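Local structure of condensin complex subunit 3 (Schizosaccharomyces pombe, 5OQR) at residues A[575-580]-A[614-619]; A[596-601]-A[642-647]; A[610-615]-A[629-634]. The protein serves as a regulatory subunit of condensin, the complex required to convert interphase chromatin into condensed mitotic-like chromosomes. One frame throughout, in Å; residues are numbered along the deposited sequence.

Overall arrangement
The three contacts join neighbouring helices and loops of one HEAT-repeat protein, and their chemistry differs with their burial. Contact 3 is buried and its touching atoms are all carbon, from two aromatic rings joining helix 601-613 to helix 621-635. Contacts 1 and 2 are partly buried and mix flat polar groups with rings. They lie near the two ends of helix 580-597, their centres about 23 Å apart, with the centre of contact 3 about 13 Å from each. Contact 1 brings two loops together and is neutral, whereas contact 2 is charged and faces helix 639-661. Contact 3 is tied to both neighbours by polar groups, Gln611 to Thr617 and Tyr634 to Asp601.

Contact 1. Residues A[575-580]-A[614-619]; sequences GEFENA and EPNTVD
Phe577 lays one face of its ring against the side-chain amide of Asn616, the two planes 14° apart in a stacked arrangement. Followed outward, Phe577 CB first meets the backbone, 3.7 Å from Asn616 O, and then the hydroxyl of Thr617. At the base of the ring CG lies beneath the amide. Beyond it the ring divides its partners: CD1 sits 3.6 Å from Asn616 O, while CD2 comes to 3.7 Å from Asn616 ND2. The same nitrogen still reaches the next atom out, Phe577 CE2, 4.0 Å from Asn616 ND2. Asn616 CB adds a CH-pi contact over the same face, and the carboxylate end of Glu578 lies over the opposite one. With CG of Asn616 between its backbone N and carbonyl carbon (chi1 70°), the amide swings over the ring, and Thr617 OG1, donating to Asn616 OD1, helps fix its rotation. That hydroxyl is also bonded by Gln611 and Gln583. With the amide removed, an alanine here would probably deprive Phe577 of its flat partner and Thr617 of its hydrogen-bond acceptor. The contact thus joins the loop between helices 563-574 and 580-597 to that between helices 601-613 and 621-635; Pro615 reaches on to helix 639-661.

Contact 2. Residues A[596-601]-A[642-647]; sequences ILHYRD and QWRIAT
Arg644 meets an acid and an imidazole with the flat of its guanidinium, and no hydrogen bond crosses between the segments. His598 ND1 and Asp601 OD2 both lie over one guanidinium face. The carboxylate oxygen stands well out of the guanidinium plane, and the salt bridge from Asp601 OD2 to Arg644 NE is long at 4.0 Å, an attraction of charges with no N-H aimed at the acid. Extended from CG to NE, the arginine runs past Asp601, where its CD packs 3.7 Å from Asp601 CB. Farther out, its NH1 comes within 3.6 Å of His598 CE1, the ring and guanidinium planes inclined by 34°. The directional bonding is kept for the pair on the other side: His598 ND1 donates to Asp601 OD2 over 2.7 Å, nearly straight at 165°, close to the ring plane and onto the syn lone pair. This bond spans the tight connection in which His598 leaves helix 580-597 with positive phi and Asp601 begins helix 601-613. Tyr634 of helix 621-635 bonds the same OD2 and also touches His598 and Arg644. One carboxylate oxygen therefore gathers an imidazole N-H, a phenol hydroxyl and a guanidinium charge, and these neighbours, together with the start of a helix, would probably keep buried Asp601 ionised.

Contact 3. Residues A[610-615]-A[629-634]; sequences IQYFEP and YFFPVY
Tyr612 and Phe631 touch obliquely where helix 601-613 nears its end. In the turn leading up to this pair, Ile610 points away from helix 621-635 and packs on Ser655 of helix 639-661, while the amide of Gln611 bonds Thr617 in the following loop. Tyr612 is the residue that crosses. Its CG stands anti to the backbone N (chi1 173°), sending the ring across to helix 621-635, where Phe631 CE2 comes over its face, 3.6 Å from Tyr612 CG. Phe631 CD2 follows farther along, 4.0 Å from Tyr612 CD2, as the side chains pass in opposite directions. The ring planes meet at 58° with centroids 5.1 Å apart. Both rings have further partners: Trp682 stacks on Phe631, and Arg624 makes a cation-pi contact with Tyr612. Next in sequence, Tyr612 CD2 lies over the centre of the Phe613 ring, 3.5 Å above its plane. Glu614 then leaves helical geometry, and Pro615 reaches Ile659 and Tyr660 of helix 639-661. Helix 621-635 is kinked at Pro632, directly after Phe631. Between the two segments carbon meets carbon, so the join depends on the fit of buried ring surfaces and on no hydrogen bond or ion pair.

Contact 1. Residues A[575-580]-A[614-619]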
loop_
_atom_site.group_PDB
_atom_site.type_symbol
_atom_site.label_atom_id
_atom_site.label_comp_id
_atom_site.label_asym_id
_atom_site.label_seq_id
_atom_site.Cartn_x
_atom_site.Cartn_y
_atom_site.Cartn_z
ATOM N N GLY A 575 17.246 17.648 -3.987
ATOM C CA GLY A 575 16.734 18.514 -5.024
ATOM C C GLY A 575 16.930 18.026 -6.439
ATOM O O GLY A 575 16.543 18.726 -7.381
ATOM N N GLU A 576 17.520 16.847 -6.630
ATOM C CA GLU A 576 17.759 16.311 -7.971
ATOM C C GLU A 576 16.588 15.422 -8.383
ATOM O O GLU A 576 16.677 14.195 -8.442
ATOM C CB GLU A 576 19.076 15.550 -8.018
ATOM C CG GLU A 576 20.297 16.415 -7.748
ATOM C CD GLU A 576 21.412 16.208 -8.758
ATOM O OE1 GLU A 576 21.125 15.778 -9.895
ATOM O OE2 GLU A 576 22.584 16.482 -8.417
ATOM N N PHE A 577 15.466 16.077 -8.681
ATOM C CA PHE A 577 14.317 15.369 -9.230
ATOM C C PHE A 577 14.618 14.746 -10.586
ATOM O O PHE A 577 13.789 13.987 -11.100
ATOM C CB PHE A 577 13.114 16.317 -9.339
ATOM C CG PHE A 577 13.281 17.405 -10.365
ATOM C CD1 PHE A 577 12.588 17.357 -11.562
ATOM C CD2 PHE A 577 14.128 18.476 -10.131
ATOM C CE1 PHE A 577 12.738 18.353 -12.507
ATOM C CE2 PHE A 577 14.283 19.474 -11.071
ATOM C CZ PHE A 577 13.587 19.414 -12.260
ATOM N N GLU A 578 15.781 15.041 -11.170
ATOM C CA GLU A 578 16.188 14.386 -12.407
ATOM C C GLU A 578 16.555 12.926 -12.162
ATOM O O GLU A 578 16.305 12.066 -13.015
ATOM C CB GLU A 578 17.374 15.129 -13.023
ATOM C CG GLU A 578 17.214 16.644 -13.120
ATOM C CD GLU A 578 16.233 17.069 -14.196
ATOM O OE1 GLU A 578 15.234 16.351 -14.415
ATOM O OE2 GLU A 578 16.467 18.120 -14.828
ATOM N N ASN A 579 17.150 12.631 -11.010
ATOM C CA ASN A 579 17.604 11.287 -10.659
ATOM C C ASN A 579 16.699 10.753 -9.553
ATOM O O ASN A 579 16.930 10.995 -8.369
ATOM C CB ASN A 579 19.061 11.305 -10.220
ATOM C CG ASN A 579 20.016 11.475 -11.382
ATOM O OD1 ASN A 579 20.408 10.501 -12.024
ATOM N ND2 ASN A 579 20.398 12.716 -11.661
ATOM N N ALA A 580 15.666 10.009 -9.952
ATOM C CA ALA A 580 14.734 9.449 -8.980
ATOM C C ALA A 580 15.458 8.620 -7.929
ATOM O O ALA A 580 15.114 8.669 -6.743
ATOM C CB ALA A 580 13.683 8.601 -9.696
ATOM N N GLU A 614 6.208 18.839 -3.525
ATOM C CA GLU A 614 6.511 19.635 -4.703
ATOM C C GLU A 614 6.017 18.926 -5.965
ATOM O O GLU A 614 6.125 17.702 -6.072
ATOM C CB GLU A 614 8.013 19.891 -4.805
ATOM C CG GLU A 614 8.398 20.791 -5.964
ATOM C CD GLU A 614 9.781 21.378 -5.812
ATOM O OE1 GLU A 614 10.063 22.394 -6.481
ATOM O OE2 GLU A 614 10.579 20.834 -5.020
ATOM N N PRO A 615 5.471 19.665 -6.938
ATOM C CA PRO A 615 4.995 19.002 -8.163
ATOM C C PRO A 615 6.101 18.367 -8.989
ATOM O O PRO A 615 5.865 17.319 -9.601
ATOM C CB PRO A 615 4.302 20.138 -8.930
ATOM C CG PRO A 615 4.848 21.393 -8.344
ATOM C CD PRO A 615 5.081 21.085 -6.908
ATOM N N ASN A 616 7.295 18.958 -9.036
ATOM C CA ASN A 616 8.353 18.400 -9.872
ATOM C C ASN A 616 8.784 17.015 -9.405
ATOM O O ASN A 616 9.456 16.300 -10.158
ATOM C CB ASN A 616 9.562 19.340 -9.905
ATOM C CG ASN A 616 10.308 19.398 -8.582
ATOM O OD1 ASN A 616 9.994 18.677 -7.637
ATOM N ND2 ASN A 616 11.315 20.260 -8.517
ATOM N N THR A 617 8.417 16.624 -8.187
ATOM C CA THR A 617 8.787 15.337 -7.619
ATOM C C THR A 617 7.606 14.379 -7.524
ATOM O O THR A 617 7.764 13.271 -7.006
ATOM C CB THR A 617 9.404 15.549 -6.227
ATOM O OG1 THR A 617 10.385 16.590 -6.296
ATOM C CG2 THR A 617 10.086 14.285 -5.712
ATOM N N VAL A 618 6.432 14.766 -8.025
ATOM C CA VAL A 618 5.240 13.945 -7.834
ATOM C C VAL A 618 5.416 12.581 -8.490
ATOM O O VAL A 618 4.960 11.560 -7.962
ATOM C CB VAL A 618 3.996 14.677 -8.373
ATOM C CG1 VAL A 618 4.057 14.819 -9.892
ATOM C CG2 VAL A 618 2.732 13.952 -7.949
ATOM N N ASP A 619 6.074 12.540 -9.650
ATOM C CA ASP A 619 6.229 11.278 -10.367
ATOM C C ASP A 619 7.163 10.326 -9.635
ATOM O O ASP A 619 7.024 9.104 -9.761
ATOM C CB ASP A 619 6.739 11.539 -11.783
ATOM C CG ASP A 619 5.735 12.293 -12.631
ATOM O OD1 ASP A 619 4.524 12.014 -12.507
ATOM O OD2 ASP A 619 6.155 13.166 -13.418
#

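Contact 2. Residues A[596-601]-A[642-647]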
loop_
_atom_site.group_PDB
_atom_site.type_symbol
_atom_site.label_atom_id
_atom_site.label_comp_id
_atom_site.label_asym_id
_atom_site.label_seq_id
_atom_site.Cartn_x
_atom_site.Cartn_y
_atom_site.Cartn_z
ATOM N N ILE A 596 16.767 8.806 13.934
ATOM C CA ILE A 596 17.779 8.113 14.724
ATOM C C ILE A 596 18.601 9.102 15.537
ATOM O O ILE A 596 18.852 8.891 16.728
ATOM C CB ILE A 596 18.681 7.259 13.808
ATOM C CG1 ILE A 596 17.852 6.246 13.016
ATOM C CG2 ILE A 596 19.734 6.528 14.629
ATOM C CD1 ILE A 596 18.618 5.589 11.897
ATOM N N LEU A 597 19.036 10.192 14.906
ATOM C CA LEU A 597 20.019 11.090 15.494
ATOM C C LEU A 597 19.471 12.453 15.895
ATOM O O LEU A 597 20.129 13.152 16.669
ATOM C CB LEU A 597 21.178 11.308 14.509
ATOM C CG LEU A 597 22.474 10.524 14.726
ATOM C CD1 LEU A 597 22.220 9.054 15.001
ATOM C CD2 LEU A 597 23.377 10.682 13.516
ATOM N N HIS A 598 18.297 12.844 15.404
ATOM C CA HIS A 598 17.847 14.231 15.487
ATOM C C HIS A 598 18.926 15.153 14.926
ATOM O O HIS A 598 19.483 16.011 15.611
ATOM C CB HIS A 598 17.476 14.621 16.921
ATOM C CG HIS A 598 16.151 14.088 17.368
ATOM N ND1 HIS A 598 14.984 14.319 16.673
ATOM C CD2 HIS A 598 15.806 13.346 18.445
ATOM C CE1 HIS A 598 13.979 13.733 17.298
ATOM N NE2 HIS A 598 14.450 13.136 18.377
ATOM N N TYR A 599 19.220 14.944 13.646
ATOM C CA TYR A 599 20.332 15.606 12.967
ATOM C C TYR A 599 19.808 16.864 12.290
ATOM O O TYR A 599 19.406 16.851 11.126
ATOM C CB TYR A 599 20.978 14.652 11.970
ATOM C CG TYR A 599 22.138 15.231 11.193
ATOM C CD1 TYR A 599 23.392 15.356 11.770
ATOM C CD2 TYR A 599 21.983 15.637 9.877
ATOM C CE1 TYR A 599 24.454 15.879 11.065
ATOM C CE2 TYR A 599 23.039 16.162 9.162
ATOM C CZ TYR A 599 24.274 16.279 9.761
ATOM O OH TYR A 599 25.333 16.801 9.055
ATOM N N ARG A 600 19.811 17.969 13.036
ATOM C CA ARG A 600 19.430 19.277 12.505
ATOM C C ARG A 600 18.011 19.251 11.944
ATOM O O ARG A 600 17.746 19.731 10.841
ATOM C CB ARG A 600 20.426 19.732 11.438
ATOM C CG ARG A 600 21.857 19.290 11.692
ATOM C CD ARG A 600 22.805 19.866 10.660
ATOM N NE ARG A 600 23.079 21.281 10.896
ATOM C CZ ARG A 600 23.729 22.071 10.050
ATOM N NH1 ARG A 600 23.932 23.342 10.358
ATOM N NH2 ARG A 600 24.172 21.597 8.895
ATOM N N ASP A 601 17.088 18.676 12.721
ATOM C CA ASP A 601 15.713 18.508 12.260
ATOM C C ASP A 601 15.176 19.801 11.665
ATOM O O ASP A 601 14.678 19.822 10.537
ATOM C CB ASP A 601 14.816 18.057 13.413
ATOM C CG ASP A 601 15.421 16.936 14.221
ATOM O OD1 ASP A 601 16.654 16.933 14.395
ATOM O OD2 ASP A 601 14.665 16.061 14.689
ATOM N N GLN A 642 6.269 17.187 16.751
ATOM C CA GLN A 642 5.159 17.996 16.263
ATOM C C GLN A 642 5.461 19.480 16.420
ATOM O O GLN A 642 5.097 20.289 15.561
ATOM C CB GLN A 642 3.874 17.625 17.001
ATOM C CG GLN A 642 3.461 16.178 16.812
ATOM C CD GLN A 642 2.083 15.880 17.365
ATOM O OE1 GLN A 642 1.838 16.017 18.559
ATOM N NE2 GLN A 642 1.173 15.470 16.493
ATOM N N TRP A 643 6.143 19.850 17.506
ATOM C CA TRP A 643 6.496 21.247 17.722
ATOM C C TRP A 643 7.430 21.752 16.631
ATOM O O TRP A 643 7.254 22.863 16.117
ATOM C CB TRP A 643 7.138 21.410 19.098
ATOM C CG TRP A 643 7.327 22.832 19.526
ATOM C CD1 TRP A 643 8.370 23.650 19.213
ATOM C CD2 TRP A 643 6.452 23.601 20.358
ATOM N NE1 TRP A 643 8.199 24.880 19.793
ATOM C CE2 TRP A 643 7.028 24.876 20.503
ATOM C CE3 TRP A 643 5.235 23.336 20.992
ATOM C CZ2 TRP A 643 6.429 25.884 21.254
ATOM C CZ3 TRP A 643 4.645 24.335 21.735
ATOM C CH2 TRP A 643 5.242 25.593 21.861
ATOM N N ARG A 644 8.430 20.950 16.263
ATOM C CA ARG A 644 9.362 21.355 15.215
ATOM C C ARG A 644 8.653 21.571 13.886
ATOM O O ARG A 644 9.073 22.419 13.091
ATOM C CB ARG A 644 10.458 20.302 15.052
ATOM C CG ARG A 644 11.322 20.094 16.278
ATOM C CD ARG A 644 12.409 19.072 16.006
ATOM N NE ARG A 644 13.211 18.779 17.192
ATOM C CZ ARG A 644 13.048 17.721 17.981
ATOM N NH1 ARG A 644 12.108 16.822 17.728
ATOM N NH2 ARG A 644 13.837 17.556 19.033
ATOM N N ILE A 645 7.588 20.815 13.621
ATOM C CA ILE A 645 6.879 20.952 12.353
ATOM C C ILE A 645 6.052 22.230 12.344
ATOM O O ILE A 645 5.977 22.930 11.328
ATOM C CB ILE A 645 6.013 19.705 12.093
ATOM C CG1 ILE A 645 6.901 18.459 12.012
ATOM C CG2 ILE A 645 5.209 19.862 10.803
ATOM C CD1 ILE A 645 6.143 17.153 12.008
ATOM N N ALA A 646 5.422 22.561 13.473
ATOM C CA ALA A 646 4.683 23.813 13.567
ATOM C C ALA A 646 5.612 25.017 13.478
ATOM O O ALA A 646 5.187 26.096 13.053
ATOM C CB ALA A 646 3.882 23.851 14.867
ATOM N N THR A 647 6.878 24.850 13.860
ATOM C CA THR A 647 7.817 25.967 13.854
ATOM C C THR A 647 8.215 26.374 12.440
ATOM O O THR A 647 8.582 27.532 12.213
ATOM C CB THR A 647 9.053 25.598 14.672
ATOM O OG1 THR A 647 8.670 25.397 16.037
ATOM C CG2 THR A 647 10.113 26.693 14.605
#

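Contact 3. Residues A[610-615]-A[629-634]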
loop_
_atom_site.group_PDB
_atom_site.type_symbol
_atom_site.label_atom_id
_atom_site.label_comp_id
_atom_site.label_asym_id
_atom_site.label_seq_id
_atom_site.Cartn_x
_atom_site.Cartn_y
_atom_site.Cartn_z
ATOM N N ILE A 610 8.704 20.482 1.662
ATOM C CA ILE A 610 8.524 21.129 0.365
ATOM C C ILE A 610 8.695 20.113 -0.757
ATOM O O ILE A 610 7.816 19.950 -1.611
ATOM C CB ILE A 610 9.498 22.311 0.210
ATOM C CG1 ILE A 610 9.126 23.423 1.192
ATOM C CG2 ILE A 610 9.487 22.838 -1.228
ATOM C CD1 ILE A 610 10.037 24.631 1.154
ATOM N N GLN A 611 9.833 19.419 -0.773
ATOM C CA GLN A 611 10.085 18.432 -1.816
ATOM C C GLN A 611 9.012 17.353 -1.823
ATOM O O GLN A 611 8.549 16.931 -2.887
ATOM C CB GLN A 611 11.464 17.808 -1.616
ATOM C CG GLN A 611 12.076 17.249 -2.880
ATOM C CD GLN A 611 12.634 18.331 -3.774
ATOM O OE1 GLN A 611 13.399 19.184 -3.328
ATOM N NE2 GLN A 611 12.247 18.310 -5.042
ATOM N N TYR A 612 8.603 16.894 -0.639
ATOM C CA TYR A 612 7.600 15.839 -0.549
ATOM C C TYR A 612 6.306 16.236 -1.250
ATOM O O TYR A 612 5.647 15.396 -1.873
ATOM C CB TYR A 612 7.340 15.507 0.919
ATOM C CG TYR A 612 6.206 14.538 1.151
ATOM C CD1 TYR A 612 6.300 13.218 0.738
ATOM C CD2 TYR A 612 5.048 14.940 1.798
ATOM C CE1 TYR A 612 5.267 12.326 0.953
ATOM C CE2 TYR A 612 4.010 14.056 2.018
ATOM C CZ TYR A 612 4.126 12.751 1.595
ATOM O OH TYR A 612 3.096 11.868 1.813
ATOM N N PHE A 613 5.924 17.507 -1.160
ATOM C CA PHE A 613 4.703 17.996 -1.784
ATOM C C PHE A 613 4.956 18.718 -3.100
ATOM O O PHE A 613 3.999 19.166 -3.737
ATOM C CB PHE A 613 3.961 18.939 -0.830
ATOM C CG PHE A 613 3.314 18.247 0.337
ATOM C CD1 PHE A 613 2.301 17.327 0.140
ATOM C CD2 PHE A 613 3.708 18.530 1.632
ATOM C CE1 PHE A 613 1.702 16.694 1.210
ATOM C CE2 PHE A 613 3.111 17.903 2.706
ATOM C CZ PHE A 613 2.106 16.983 2.493
ATOM N N GLU A 614 6.208 18.839 -3.525
ATOM C CA GLU A 614 6.511 19.635 -4.703
ATOM C C GLU A 614 6.017 18.926 -5.965
ATOM O O GLU A 614 6.125 17.702 -6.072
ATOM C CB GLU A 614 8.013 19.891 -4.805
ATOM C CG GLU A 614 8.398 20.791 -5.964
ATOM C CD GLU A 614 9.781 21.378 -5.812
ATOM O OE1 GLU A 614 10.063 22.394 -6.481
ATOM O OE2 GLU A 614 10.579 20.834 -5.020
ATOM N N PRO A 615 5.471 19.665 -6.938
ATOM C CA PRO A 615 4.995 19.002 -8.163
ATOM C C PRO A 615 6.101 18.367 -8.989
ATOM O O PRO A 615 5.865 17.319 -9.601
ATOM C CB PRO A 615 4.302 20.138 -8.930
ATOM C CG PRO A 615 4.848 21.393 -8.344
ATOM C CD PRO A 615 5.081 21.085 -6.908
ATOM N N TYR A 629 6.134 7.285 4.788
ATOM C CA TYR A 629 6.282 6.523 6.021
ATOM C C TYR A 629 6.977 7.317 7.117
ATOM O O TYR A 629 6.692 7.109 8.300
ATOM C CB TYR A 629 7.069 5.236 5.750
ATOM C CG TYR A 629 7.454 4.489 7.006
ATOM C CD1 TYR A 629 8.741 4.567 7.517
ATOM C CD2 TYR A 629 6.526 3.723 7.690
ATOM C CE1 TYR A 629 9.093 3.897 8.669
ATOM C CE2 TYR A 629 6.866 3.049 8.842
ATOM C CZ TYR A 629 8.151 3.139 9.328
ATOM O OH TYR A 629 8.490 2.465 10.480
ATOM N N PHE A 630 7.875 8.232 6.748
ATOM C CA PHE A 630 8.673 8.939 7.743
ATOM C C PHE A 630 7.842 9.963 8.507
ATOM O O PHE A 630 7.867 9.997 9.743
ATOM C CB PHE A 630 9.865 9.611 7.062
ATOM C CG PHE A 630 10.364 10.834 7.776
ATOM C CD1 PHE A 630 9.905 12.091 7.422
ATOM C CD2 PHE A 630 11.291 10.728 8.796
ATOM C CE1 PHE A 630 10.357 13.217 8.074
ATOM C CE2 PHE A 630 11.748 11.851 9.452
ATOM C CZ PHE A 630 11.280 13.097 9.091
ATOM N N PHE A 631 7.104 10.815 7.792
ATOM C CA PHE A 631 6.399 11.909 8.457
ATOM C C PHE A 631 5.478 11.423 9.565
ATOM O O PHE A 631 5.541 11.973 10.677
ATOM C CB PHE A 631 5.638 12.743 7.418
ATOM C CG PHE A 631 6.512 13.681 6.632
ATOM C CD1 PHE A 631 7.268 14.645 7.273
ATOM C CD2 PHE A 631 6.572 13.603 5.254
ATOM C CE1 PHE A 631 8.073 15.506 6.557
ATOM C CE2 PHE A 631 7.376 14.463 4.530
ATOM C CZ PHE A 631 8.126 15.416 5.185
ATOM N N PRO A 632 4.623 10.420 9.361
ATOM C CA PRO A 632 3.818 9.932 10.493
ATOM C C PRO A 632 4.659 9.376 11.629
ATOM O O PRO A 632 4.343 9.608 12.801
ATOM C CB PRO A 632 2.937 8.849 9.853
ATOM C CG PRO A 632 2.936 9.156 8.406
ATOM C CD PRO A 632 4.270 9.742 8.105
ATOM N N VAL A 633 5.725 8.640 11.311
ATOM C CA VAL A 633 6.575 8.058 12.348
ATOM C C VAL A 633 7.260 9.158 13.145
ATOM O O VAL A 633 7.328 9.110 14.379
ATOM C CB VAL A 633 7.598 7.095 11.714
ATOM C CG1 VAL A 633 8.744 6.781 12.676
ATOM C CG2 VAL A 633 6.912 5.818 11.293
ATOM N N TYR A 634 7.792 10.159 12.447
ATOM C CA TYR A 634 8.498 11.246 13.115
ATOM C C TYR A 634 7.528 12.137 13.879
ATOM O O TYR A 634 7.742 12.438 15.059
ATOM C CB TYR A 634 9.282 12.049 12.078
ATOM C CG TYR A 634 10.071 13.213 12.627
ATOM C CD1 TYR A 634 9.555 14.501 12.590
ATOM C CD2 TYR A 634 11.336 13.031 13.163
ATOM C CE1 TYR A 634 10.273 15.572 13.078
ATOM C CE2 TYR A 634 12.062 14.097 13.654
ATOM C CZ TYR A 634 11.525 15.365 13.609
ATOM O OH TYR A 634 12.243 16.429 14.097
#